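Local coordinates for F5/8 type C domain protein (Clostridium perfringens, PDB 7JRM) that is part of the O-glycopeptidase ZmpB, where it probably binds carbohydrate through its carbohydrate-binding module, consistent with a role in recognising mucin glycans, at residues F124-Y133 and N211-A221; L328-L339 and N347-V358. All blocks are in the same frame, centred on the assembly; numbering follows the deposited sequence.

Contact 1 of 2, residues F124-Y133 and N211-A221; sequences FAKGIGTHSY and NNWDHADWADA. With CA (calcium ion), chain B.
Ile128 and Trp218 form a hydrogen-bonded pair near one end of two antiparallel strands, 127-131 and 215-219, whose axes approach to 4.5 Å in the beta-sandwich of the NPCBM (CBM51) module. Thr130 and Ala216 make the next such pair, and Asp220 N extends the pattern by bonding to Lys126 O. The chains run close at Gly127, whose CA lies 3.2 Å from Trp218 O.

Ile128, Thr130, Ala216 and Trp218 look into the sandwich, where Trp218 meets strands 145-152, 163-170 and 199-205. The methyl CG2 of Thr130 sits at the edge of the indole, 3.8 Å from Trp218 NE1, while Thr130 OG1 bonds to Ser134. On the other face Ala219 CB stands over the centre of the Phe124 ring, 3.5 Å from its centroid, a CH-pi contact. Farther along that face the His131 and His215 rings meet rim to rim, their planes 61° apart, and one water bridges their NE2 atoms.

The His131 ring swings under Asp214 O, which lies over its centre, because chi1, at -165°, sets CG opposite the backbone N. His131 ND1 donates in the ring plane to Ser132 O at 2.7 Å, which fixes the ring's rotation. The strands thus lead into the calcium site, where Asp214 joins Ser163, Val206, Asp208 and Gly210. The Asp214 carboxylate binds the calcium ion through both oxygens, OD2 at 2.5 Å, and Ser132 OG donates to the anti lone pair of Asp214 OD2 at 2.8 Å.

Contact 2 of 2, residues L328-L339 and N347-V358; sequences LTTLTLSGVEDL and NLETLNMDYNEV
Leu331 and Leu351 lie side by side on two short parallel strands, 330-332 and 350-352, whose directions differ by only 7°. The backbone bonds alternate between the strands: Leu331 N reaches Thr350 O, Asn352 N reaches Leu331 O, and Leu333 N reaches Asn352 O at 2.8 Å. Before them Thr329 O accepts from both Glu349 N and Thr350 N, which arrive from the same face of its carbonyl plane. Beyond the strands Glu357 N bonds to Val336 O.

Among the side-chain bonds, those of Asn356 stand out, for its buried amide takes the place of a backbone partner where the chains bend. Asn356 OD1 accepts from Val336 N at 3.0 Å, in a nearly straight bond. On the other side of the amide, ND2 donates to Leu333 O at 3.2 Å, keeping that acceptor almost in the amide plane although the donor stands well above the carbonyl plane, and also to Asp354 O.

Apolar contacts line the inner face. CD1 of Leu351 packs against Leu331 CB and Leu333 CG, 3.8 Å from the latter, and lies 3.4 Å from Leu331 O. Leu333 also lies alongside Met353, and Leu339 CD1 touches Val358 CG1 at 3.8 Å. Helix 304-314 meets Leu333 through Leu306.

On the opposite face one water joins Thr330 OG1, Thr332 OG1 and, weakly, Asn352 ND2, while Asn352 OD1 bonds to Asn374 ND2. Beyond the strands Glu337 OE2 and Glu357 OE1 approach to 2.8 Å, like charges whose closeness would probably raise the pKa of one.

Short parallel strands, regularly spaced inward leucines and an asparagine binding the backbone at the turn are characteristic of successive leucine-rich repeats.

Overall arrangement
Contacts 1 and 2 illustrate how an elongated multidomain protein can hold separate modules, each with its own sheet. They lie on opposite sides of the chain's centre, with their own centres 81 Å apart and their nearest atoms about 53 Å apart. Contact 1 closes along the chain before contact 2 opens; between them come helices 232-242, 251-270 and 273-288, then 304-314 and 322-326, of which 304-314 packs on contact 2. Contact 1 joins strands distant in sequence within an antiparallel sheet of the calcium-bearing carbohydrate-binding module. Contact 2 joins near neighbours at the edge of a mixed sheet, which continues through strand 372-384 into the C-terminal strands. The separation is consistent with sugar recognition and the repeat region occupying distinct modules.

Contact 1 of 2, residues F124-Y133 and N211-A221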
loop_
_atom_site.group_PDB
_atom_site.type_symbol
_atom_site.label_atom_id
_atom_site.label_comp_id
_atom_site.label_asym_id
_atom_site.label_seq_id
_atom_site.Cartn_x
_atom_site.Cartn_y
_atom_site.Cartn_z
ATOM N N PHE A 124 -22.636 12.846 -22.454
ATOM C CA PHE A 124 -21.231 12.492 -22.595
ATOM C C PHE A 124 -20.410 13.725 -22.942
ATOM O O PHE A 124 -20.850 14.580 -23.718
ATOM C CB PHE A 124 -21.030 11.429 -23.678
ATOM C CG PHE A 124 -21.697 10.118 -23.379
ATOM C CD1 PHE A 124 -23.036 9.925 -23.672
ATOM C CD2 PHE A 124 -20.982 9.077 -22.812
ATOM C CE1 PHE A 124 -23.650 8.717 -23.400
ATOM C CE2 PHE A 124 -21.590 7.867 -22.538
ATOM C CZ PHE A 124 -22.925 7.686 -22.833
ATOM N N ALA A 125 -19.210 13.811 -22.368
ATOM C CA ALA A 125 -18.295 14.879 -22.744
ATOM C C ALA A 125 -17.454 14.495 -23.952
ATOM O O ALA A 125 -16.997 15.375 -24.692
ATOM C CB ALA A 125 -17.390 15.240 -21.564
ATOM N N LYS A 126 -17.249 13.198 -24.173
ATOM C CA LYS A 126 -16.398 12.702 -25.243
ATOM C C LYS A 126 -17.193 11.794 -26.172
ATOM O O LYS A 126 -18.128 11.110 -25.749
ATOM C CB LYS A 126 -15.194 11.941 -24.680
ATOM C CG LYS A 126 -14.529 12.623 -23.497
ATOM C CD LYS A 126 -13.745 13.849 -23.934
ATOM C CE LYS A 126 -12.510 13.456 -24.728
ATOM N NZ LYS A 126 -11.914 14.619 -25.442
ATOM N N GLY A 127 -16.805 11.793 -27.437
ATOM C CA GLY A 127 -17.433 10.942 -28.423
ATOM C C GLY A 127 -17.388 11.587 -29.794
ATOM O O GLY A 127 -16.736 12.606 -30.003
ATOM N N ILE A 128 -18.105 10.964 -30.725
ATOM C CA ILE A 128 -18.170 11.409 -32.112
ATOM C C ILE A 128 -19.636 11.529 -32.502
ATOM O O ILE A 128 -20.379 10.543 -32.445
ATOM C CB ILE A 128 -17.437 10.446 -33.062
ATOM C CG1 ILE A 128 -15.967 10.313 -32.661
ATOM C CG2 ILE A 128 -17.563 10.918 -34.501
ATOM C CD1 ILE A 128 -15.171 11.586 -32.840
ATOM N N GLY A 129 -20.051 12.732 -32.900
ATOM C CA GLY A 129 -21.395 12.967 -33.372
ATOM C C GLY A 129 -21.424 13.004 -34.885
ATOM O O GLY A 129 -20.747 13.824 -35.508
ATOM N N THR A 130 -22.211 12.107 -35.475
ATOM C CA THR A 130 -22.262 11.973 -36.925
ATOM C C THR A 130 -23.719 11.823 -37.353
ATOM O O THR A 130 -24.646 12.042 -36.569
ATOM C CB THR A 130 -21.389 10.799 -37.393
ATOM O OG1 THR A 130 -21.252 10.841 -38.819
ATOM C CG2 THR A 130 -21.999 9.465 -36.975
ATOM N N HIS A 131 -23.912 11.442 -38.615
ATOM C CA HIS A 131 -25.236 11.392 -39.221
ATOM C C HIS A 131 -25.199 10.388 -40.363
ATOM O O HIS A 131 -24.300 10.445 -41.207
ATOM C CB HIS A 131 -25.643 12.782 -39.729
ATOM C CG HIS A 131 -27.099 12.918 -40.046
ATOM N ND1 HIS A 131 -27.725 12.163 -41.013
ATOM C CD2 HIS A 131 -28.047 13.742 -39.539
ATOM C CE1 HIS A 131 -28.999 12.507 -41.080
ATOM N NE2 HIS A 131 -29.220 13.462 -40.195
ATOM N N SER A 132 -26.160 9.468 -40.378
ATOM C CA SER A 132 -26.238 8.493 -41.459
ATOM C C SER A 132 -26.536 9.197 -42.778
ATOM O O SER A 132 -27.226 10.219 -42.816
ATOM C CB SER A 132 -27.315 7.450 -41.159
ATOM O OG SER A 132 -28.563 7.837 -41.706
ATOM N N TYR A 133 -25.985 8.669 -43.871
ATOM C CA TYR A 133 -25.050 7.546 -43.857
ATOM C C TYR A 133 -23.643 8.059 -43.565
ATOM O O TYR A 133 -23.245 9.105 -44.075
ATOM C CB TYR A 133 -25.090 6.804 -45.197
ATOM C CG TYR A 133 -24.193 5.589 -45.280
ATOM C CD1 TYR A 133 -22.918 5.679 -45.825
ATOM C CD2 TYR A 133 -24.626 4.350 -44.826
ATOM C CE1 TYR A 133 -22.096 4.571 -45.909
ATOM C CE2 TYR A 133 -23.810 3.236 -44.905
ATOM C CZ TYR A 133 -22.547 3.352 -45.447
ATOM O OH TYR A 133 -21.732 2.247 -45.528
ATOM N N ASN A 211 -32.262 8.570 -44.333
ATOM C CA ASN A 211 -31.408 9.166 -43.314
ATOM C C ASN A 211 -32.099 10.300 -42.562
ATOM O O ASN A 211 -31.423 11.092 -41.898
ATOM C CB ASN A 211 -30.104 9.662 -43.942
ATOM C CG ASN A 211 -30.313 10.839 -44.880
ATOM O OD1 ASN A 211 -31.436 11.143 -45.282
ATOM N ND2 ASN A 211 -29.222 11.511 -45.231
ATOM N N ASN A 212 -33.424 10.387 -42.647
ATOM C CA ASN A 212 -34.145 11.522 -42.082
ATOM C C ASN A 212 -33.980 11.576 -40.569
ATOM O O ASN A 212 -34.365 10.641 -39.859
ATOM C CB ASN A 212 -35.624 11.438 -42.454
ATOM C CG ASN A 212 -36.325 12.778 -42.348
ATOM O OD1 ASN A 212 -35.698 13.829 -42.480
ATOM N ND2 ASN A 212 -37.630 12.748 -42.100
ATOM N N TRP A 213 -33.404 12.680 -40.084
ATOM C CA TRP A 213 -33.208 12.925 -38.654
ATOM C C TRP A 213 -32.381 11.826 -37.993
ATOM O O TRP A 213 -32.600 11.481 -36.829
ATOM C CB TRP A 213 -34.548 13.098 -37.934
ATOM C CG TRP A 213 -35.371 14.218 -38.490
ATOM C CD1 TRP A 213 -36.594 14.118 -39.086
ATOM C CD2 TRP A 213 -35.032 15.610 -38.504
ATOM N NE1 TRP A 213 -37.038 15.361 -39.471
ATOM C CE2 TRP A 213 -36.096 16.294 -39.124
ATOM C CE3 TRP A 213 -33.931 16.344 -38.051
ATOM C CZ2 TRP A 213 -36.092 17.676 -39.304
ATOM C CZ3 TRP A 213 -33.929 17.715 -38.229
ATOM C CH2 TRP A 213 -35.002 18.367 -38.849
ATOM N N ASP A 214 -31.415 11.278 -38.728
ATOM C CA ASP A 214 -30.581 10.186 -38.231
ATOM C C ASP A 214 -29.332 10.730 -37.532
ATOM O O ASP A 214 -28.197 10.527 -37.961
ATOM C CB ASP A 214 -30.211 9.247 -39.372
ATOM C CG ASP A 214 -31.299 8.235 -39.672
ATOM O OD1 ASP A 214 -32.338 8.249 -38.977
ATOM O OD2 ASP A 214 -31.110 7.421 -40.599
ATOM N N HIS A 215 -29.564 11.434 -36.428
ATOM C CA HIS A 215 -28.473 11.916 -35.590
ATOM C C HIS A 215 -27.962 10.761 -34.739
ATOM O O HIS A 215 -28.698 10.230 -33.901
ATOM C CB HIS A 215 -28.939 13.072 -34.707
ATOM C CG HIS A 215 -29.311 14.309 -35.467
ATOM N ND1 HIS A 215 -29.333 15.558 -34.887
ATOM C CD2 HIS A 215 -29.680 14.486 -36.758
ATOM C CE1 HIS A 215 -29.696 16.454 -35.787
ATOM N NE2 HIS A 215 -29.913 15.830 -36.932
ATOM N N ALA A 216 -26.707 10.367 -34.954
ATOM C CA ALA A 216 -26.126 9.213 -34.284
ATOM C C ALA A 216 -24.838 9.610 -33.581
ATOM O O ALA A 216 -24.073 10.437 -34.087
ATOM C CB ALA A 216 -25.851 8.077 -35.274
ATOM N N ASP A 217 -24.597 9.008 -32.418
ATOM C CA ASP A 217 -23.418 9.292 -31.613
ATOM C C ASP A 217 -22.611 8.024 -31.381
ATOM O O ASP A 217 -23.170 6.969 -31.064
ATOM C CB ASP A 217 -23.790 9.890 -30.252
ATOM C CG ASP A 217 -24.550 11.187 -30.370
ATOM O OD1 ASP A 217 -24.302 11.944 -31.330
ATOM O OD2 ASP A 217 -25.390 11.451 -29.486
ATOM N N TRP A 218 -21.293 8.140 -31.537
ATOM C CA TRP A 218 -20.352 7.160 -31.003
ATOM C C TRP A 218 -19.880 7.708 -29.658
ATOM O O TRP A 218 -18.835 8.347 -29.543
ATOM C CB TRP A 218 -19.193 6.922 -31.968
ATOM C CG TRP A 218 -19.616 6.449 -33.326
ATOM C CD1 TRP A 218 -19.919 7.225 -34.406
ATOM C CD2 TRP A 218 -19.776 5.090 -33.751
ATOM N NE1 TRP A 218 -20.261 6.434 -35.477
ATOM C CE2 TRP A 218 -20.181 5.119 -35.100
ATOM C CE3 TRP A 218 -19.618 3.852 -33.120
ATOM C CZ2 TRP A 218 -20.433 3.957 -35.829
ATOM C CZ3 TRP A 218 -19.866 2.700 -33.847
ATOM C CH2 TRP A 218 -20.268 2.761 -35.187
ATOM N N ALA A 219 -20.686 7.461 -28.630
ATOM C CA ALA A 219 -20.469 8.074 -27.325
ATOM C C ALA A 219 -19.365 7.355 -26.564
ATOM O O ALA A 219 -19.372 6.123 -26.456
ATOM C CB ALA A 219 -21.763 8.066 -26.513
ATOM N N ASP A 220 -18.417 8.131 -26.033
ATOM C CA ASP A 220 -17.289 7.608 -25.260
ATOM C C ASP A 220 -16.466 6.608 -26.066
ATOM O O ASP A 220 -15.827 5.717 -25.500
ATOM C CB ASP A 220 -17.761 6.978 -23.945
ATOM C CG ASP A 220 -16.807 7.240 -22.796
ATOM O OD1 ASP A 220 -16.639 8.419 -22.416
ATOM O OD2 ASP A 220 -16.230 6.266 -22.267
ATOM N N ALA A 221 -16.479 6.746 -27.392
ATOM C CA ALA A 221 -15.726 5.847 -28.258
ATOM C C ALA A 221 -14.235 5.991 -27.989
ATOM O O ALA A 221 -13.681 7.090 -28.090
ATOM C CB ALA A 221 -16.039 6.143 -29.723
HETATM CA CA CA B . -33.236 6.200 -40.734
HETATM O O HOH W 1 -17.933 10.949 -21.987
HETATM O O HOH W 2 -31.308 15.980 -39.850
HETATM O O HOH W 3 -26.817 9.536 -46.192
HETATM O O HOH W 4 -34.856 7.982 -40.614
#

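Contact 2 of 2, residues L328-L339 and N347-V358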
loop_
_atom_site.group_PDB
_atom_site.type_symbol
_atom_site.label_atom_id
_atom_site.label_comp_id
_atom_site.label_asym_id
_atom_site.label_seq_id
_atom_site.Cartn_x
_atom_site.Cartn_y
_atom_site.Cartn_z
ATOM N N LEU A 328 9.758 -10.668 29.531
ATOM C CA LEU A 328 9.640 -9.582 30.499
ATOM C C LEU A 328 8.686 -8.514 29.986
ATOM O O LEU A 328 8.945 -7.872 28.962
ATOM C CB LEU A 328 11.000 -8.955 30.804
ATOM C CG LEU A 328 12.029 -9.654 31.701
ATOM C CD1 LEU A 328 11.370 -10.271 32.930
ATOM C CD2 LEU A 328 12.869 -10.675 30.952
ATOM N N THR A 329 7.577 -8.325 30.700
ATOM C CA THR A 329 6.731 -7.155 30.520
ATOM C C THR A 329 6.905 -6.142 31.638
ATOM O O THR A 329 6.672 -4.949 31.423
ATOM C CB THR A 329 5.256 -7.561 30.434
ATOM O OG1 THR A 329 4.845 -8.157 31.672
ATOM C CG2 THR A 329 5.039 -8.549 29.298
ATOM N N THR A 330 7.303 -6.598 32.824
ATOM C CA THR A 330 7.637 -5.734 33.945
ATOM C C THR A 330 8.865 -6.303 34.638
ATOM O O THR A 330 9.082 -7.518 34.645
ATOM C CB THR A 330 6.473 -5.608 34.939
ATOM O OG1 THR A 330 6.879 -4.812 36.060
ATOM C CG2 THR A 330 6.030 -6.982 35.427
ATOM N N LEU A 331 9.675 -5.418 35.211
ATOM C CA LEU A 331 10.920 -5.839 35.841
ATOM C C LEU A 331 11.285 -4.872 36.955
ATOM O O LEU A 331 11.222 -3.653 36.769
ATOM C CB LEU A 331 12.056 -5.919 34.815
ATOM C CG LEU A 331 13.399 -6.440 35.327
ATOM C CD1 LEU A 331 13.268 -7.864 35.847
ATOM C CD2 LEU A 331 14.450 -6.364 34.233
ATOM N N THR A 332 11.666 -5.422 38.105
ATOM C CA THR A 332 12.118 -4.646 39.250
ATOM C C THR A 332 13.589 -4.949 39.499
ATOM O O THR A 332 13.985 -6.118 39.553
ATOM C CB THR A 332 11.288 -4.968 40.496
ATOM O OG1 THR A 332 9.948 -4.497 40.314
ATOM C CG2 THR A 332 11.887 -4.303 41.727
ATOM N N LEU A 333 14.393 -3.900 39.642
ATOM C CA LEU A 333 15.830 -4.032 39.825
ATOM C C LEU A 333 16.233 -3.616 41.234
ATOM O O LEU A 333 15.539 -2.847 41.904
ATOM C CB LEU A 333 16.593 -3.191 38.795
ATOM C CG LEU A 333 16.288 -3.494 37.328
ATOM C CD1 LEU A 333 17.238 -2.740 36.416
ATOM C CD2 LEU A 333 16.364 -4.987 37.064
ATOM N N SER A 334 17.376 -4.138 41.674
ATOM C CA SER A 334 17.910 -3.820 42.994
ATOM C C SER A 334 19.418 -4.010 42.967
ATOM O O SER A 334 19.900 -5.102 42.654
ATOM C CB SER A 334 17.274 -4.700 44.073
ATOM O OG SER A 334 18.017 -4.649 45.278
ATOM N N GLY A 335 20.155 -2.948 43.289
ATOM C CA GLY A 335 21.602 -3.022 43.339
ATOM C C GLY A 335 22.288 -3.176 42.002
ATOM O O GLY A 335 23.418 -3.668 41.951
ATOM N N VAL A 336 21.646 -2.760 40.916
ATOM C CA VAL A 336 22.188 -2.925 39.573
ATOM C C VAL A 336 23.056 -1.723 39.226
ATOM O O VAL A 336 22.702 -0.573 39.514
ATOM C CB VAL A 336 21.054 -3.109 38.546
ATOM C CG1 VAL A 336 21.623 -3.333 37.153
ATOM C CG2 VAL A 336 20.155 -4.267 38.953
ATOM N N GLU A 337 24.206 -1.994 38.608
ATOM C CA GLU A 337 25.110 -0.958 38.129
ATOM C C GLU A 337 25.209 -0.895 36.614
ATOM O O GLU A 337 25.498 0.173 36.070
ATOM C CB GLU A 337 26.519 -1.170 38.701
ATOM C CG GLU A 337 26.690 -0.719 40.140
ATOM C CD GLU A 337 28.011 -1.167 40.734
ATOM O OE1 GLU A 337 28.984 -1.329 39.969
ATOM O OE2 GLU A 337 28.077 -1.358 41.967
ATOM N N ASP A 338 24.974 -2.009 35.926
ATOM C CA ASP A 338 25.124 -2.097 34.478
ATOM C C ASP A 338 23.874 -2.743 33.900
ATOM O O ASP A 338 23.535 -3.874 34.262
ATOM C CB ASP A 338 26.374 -2.902 34.108
ATOM C CG ASP A 338 26.666 -2.888 32.618
ATOM O OD1 ASP A 338 25.957 -2.186 31.868
ATOM O OD2 ASP A 338 27.616 -3.582 32.198
ATOM N N LEU A 339 23.197 -2.029 33.003
ATOM C CA LEU A 339 21.979 -2.515 32.370
ATOM C C LEU A 339 22.250 -3.380 31.147
ATOM O O LEU A 339 21.305 -3.726 30.430
ATOM C CB LEU A 339 21.084 -1.336 31.975
ATOM C CG LEU A 339 20.468 -0.527 33.117
ATOM C CD1 LEU A 339 19.647 0.627 32.566
ATOM C CD2 LEU A 339 19.616 -1.418 34.002
ATOM N N ASN A 347 9.875 -6.598 24.788
ATOM C CA ASN A 347 8.505 -6.446 25.258
ATOM C C ASN A 347 8.423 -5.790 26.629
ATOM O O ASN A 347 7.343 -5.770 27.231
ATOM C CB ASN A 347 7.804 -7.806 25.290
ATOM C CG ASN A 347 7.620 -8.400 23.908
ATOM O OD1 ASN A 347 7.002 -7.790 23.035
ATOM N ND2 ASN A 347 8.160 -9.596 23.701
ATOM N N LEU A 348 9.532 -5.254 27.137
ATOM C CA LEU A 348 9.529 -4.623 28.450
ATOM C C LEU A 348 8.680 -3.358 28.427
ATOM O O LEU A 348 8.881 -2.475 27.588
ATOM C CB LEU A 348 10.956 -4.299 28.886
ATOM C CG LEU A 348 11.123 -3.752 30.305
ATOM C CD1 LEU A 348 10.636 -4.763 31.331
ATOM C CD2 LEU A 348 12.573 -3.375 30.567
ATOM N N GLU A 349 7.726 -3.274 29.354
ATOM C CA GLU A 349 6.832 -2.129 29.453
ATOM C C GLU A 349 7.058 -1.283 30.693
ATOM O O GLU A 349 6.789 -0.080 30.659
ATOM C CB GLU A 349 5.369 -2.594 29.432
ATOM C CG GLU A 349 5.016 -3.485 28.252
ATOM C CD GLU A 349 3.751 -4.287 28.482
ATOM O OE1 GLU A 349 3.045 -4.013 29.476
ATOM O OE2 GLU A 349 3.461 -5.189 27.669
ATOM N N THR A 350 7.546 -1.875 31.780
ATOM C CA THR A 350 7.749 -1.157 33.032
ATOM C C THR A 350 9.059 -1.607 33.660
ATOM O O THR A 350 9.304 -2.810 33.796
ATOM C CB THR A 350 6.586 -1.398 34.003
ATOM O OG1 THR A 350 5.398 -0.786 33.486
ATOM C CG2 THR A 350 6.898 -0.807 35.371
ATOM N N LEU A 351 9.895 -0.641 34.039
ATOM C CA LEU A 351 11.172 -0.909 34.693
ATOM C C LEU A 351 11.219 -0.118 35.993
ATOM O O LEU A 351 11.290 1.115 35.971
ATOM C CB LEU A 351 12.347 -0.542 33.786
ATOM C CG LEU A 351 13.739 -0.954 34.268
ATOM C CD1 LEU A 351 13.724 -2.369 34.826
ATOM C CD2 LEU A 351 14.755 -0.832 33.143
ATOM N N ASN A 352 11.178 -0.825 37.120
ATOM C CA ASN A 352 11.228 -0.213 38.445
ATOM C C ASN A 352 12.645 -0.386 38.985
ATOM O O ASN A 352 12.988 -1.437 39.529
ATOM C CB ASN A 352 10.195 -0.842 39.374
ATOM C CG ASN A 352 8.772 -0.618 38.901
ATOM O OD1 ASN A 352 8.418 0.473 38.454
ATOM N ND2 ASN A 352 7.949 -1.654 38.997
ATOM N N MET A 353 13.466 0.649 38.833
ATOM C CA MET A 353 14.867 0.607 39.237
ATOM C C MET A 353 15.222 1.808 40.101
ATOM O O MET A 353 16.335 2.339 40.034
ATOM C CB MET A 353 15.784 0.533 38.018
ATOM C CG MET A 353 15.591 1.663 37.018
ATOM S SD MET A 353 16.523 1.412 35.497
ATOM C CE MET A 353 17.993 2.369 35.847
ATOM N N ASP A 354 14.281 2.257 40.929
ATOM C CA ASP A 354 14.572 3.330 41.866
ATOM C C ASP A 354 15.585 2.867 42.907
ATOM O O ASP A 354 15.640 1.688 43.270
ATOM C CB ASP A 354 13.293 3.805 42.558
ATOM C CG ASP A 354 12.477 4.748 41.696
ATOM O OD1 ASP A 354 13.039 5.319 40.739
ATOM O OD2 ASP A 354 11.274 4.922 41.979
ATOM N N TYR A 355 16.399 3.814 43.378
ATOM C CA TYR A 355 17.407 3.560 44.410
ATOM C C TYR A 355 18.413 2.499 43.967
ATOM O O TYR A 355 18.875 1.683 44.767
ATOM C CB TYR A 355 16.756 3.168 45.739
ATOM C CG TYR A 355 15.499 3.940 46.061
ATOM C CD1 TYR A 355 14.253 3.327 46.012
ATOM C CD2 TYR A 355 15.555 5.281 46.415
ATOM C CE1 TYR A 355 13.100 4.028 46.306
ATOM C CE2 TYR A 355 14.407 5.991 46.711
ATOM C CZ TYR A 355 13.183 5.360 46.654
ATOM O OH TYR A 355 12.038 6.062 46.948
ATOM N N ASN A 356 18.756 2.507 42.684
ATOM C CA ASN A 356 19.763 1.608 42.148
ATOM C C ASN A 356 21.071 2.380 41.951
ATOM O O ASN A 356 21.252 3.472 42.502
ATOM C CB ASN A 356 19.242 0.966 40.856
ATOM C CG ASN A 356 18.458 -0.307 41.113
ATOM O OD1 ASN A 356 18.930 -1.408 40.828
ATOM N ND2 ASN A 356 17.255 -0.162 41.654
ATOM N N GLU A 357 21.991 1.820 41.170
ATOM C CA GLU A 357 23.320 2.391 40.976
ATOM C C GLU A 357 23.655 2.494 39.495
ATOM O O GLU A 357 24.766 2.166 39.066
ATOM C CB GLU A 357 24.376 1.568 41.711
ATOM C CG GLU A 357 24.002 1.207 43.143
ATOM C CD GLU A 357 24.928 0.171 43.750
ATOM O OE1 GLU A 357 26.118 0.144 43.376
ATOM O OE2 GLU A 357 24.464 -0.615 44.603
ATOM N N VAL A 358 22.705 2.963 38.690
ATOM C CA VAL A 358 22.856 3.025 37.240
ATOM C C VAL A 358 23.124 4.463 36.821
ATOM O O VAL A 358 22.466 5.398 37.296
ATOM C CB VAL A 358 21.608 2.465 36.530
ATOM C CG1 VAL A 358 21.774 2.534 35.020
ATOM C CG2 VAL A 358 21.342 1.037 36.976
HETATM O O HOH W 5 10.590 -8.327 27.047
HETATM O O HOH W 6 7.634 -4.776 38.560
HETATM O O HOH W 7 8.332 -2.941 42.019
HETATM O O HOH W 8 18.492 -1.280 45.513
HETATM O O HOH W 9 26.748 2.466 37.257
#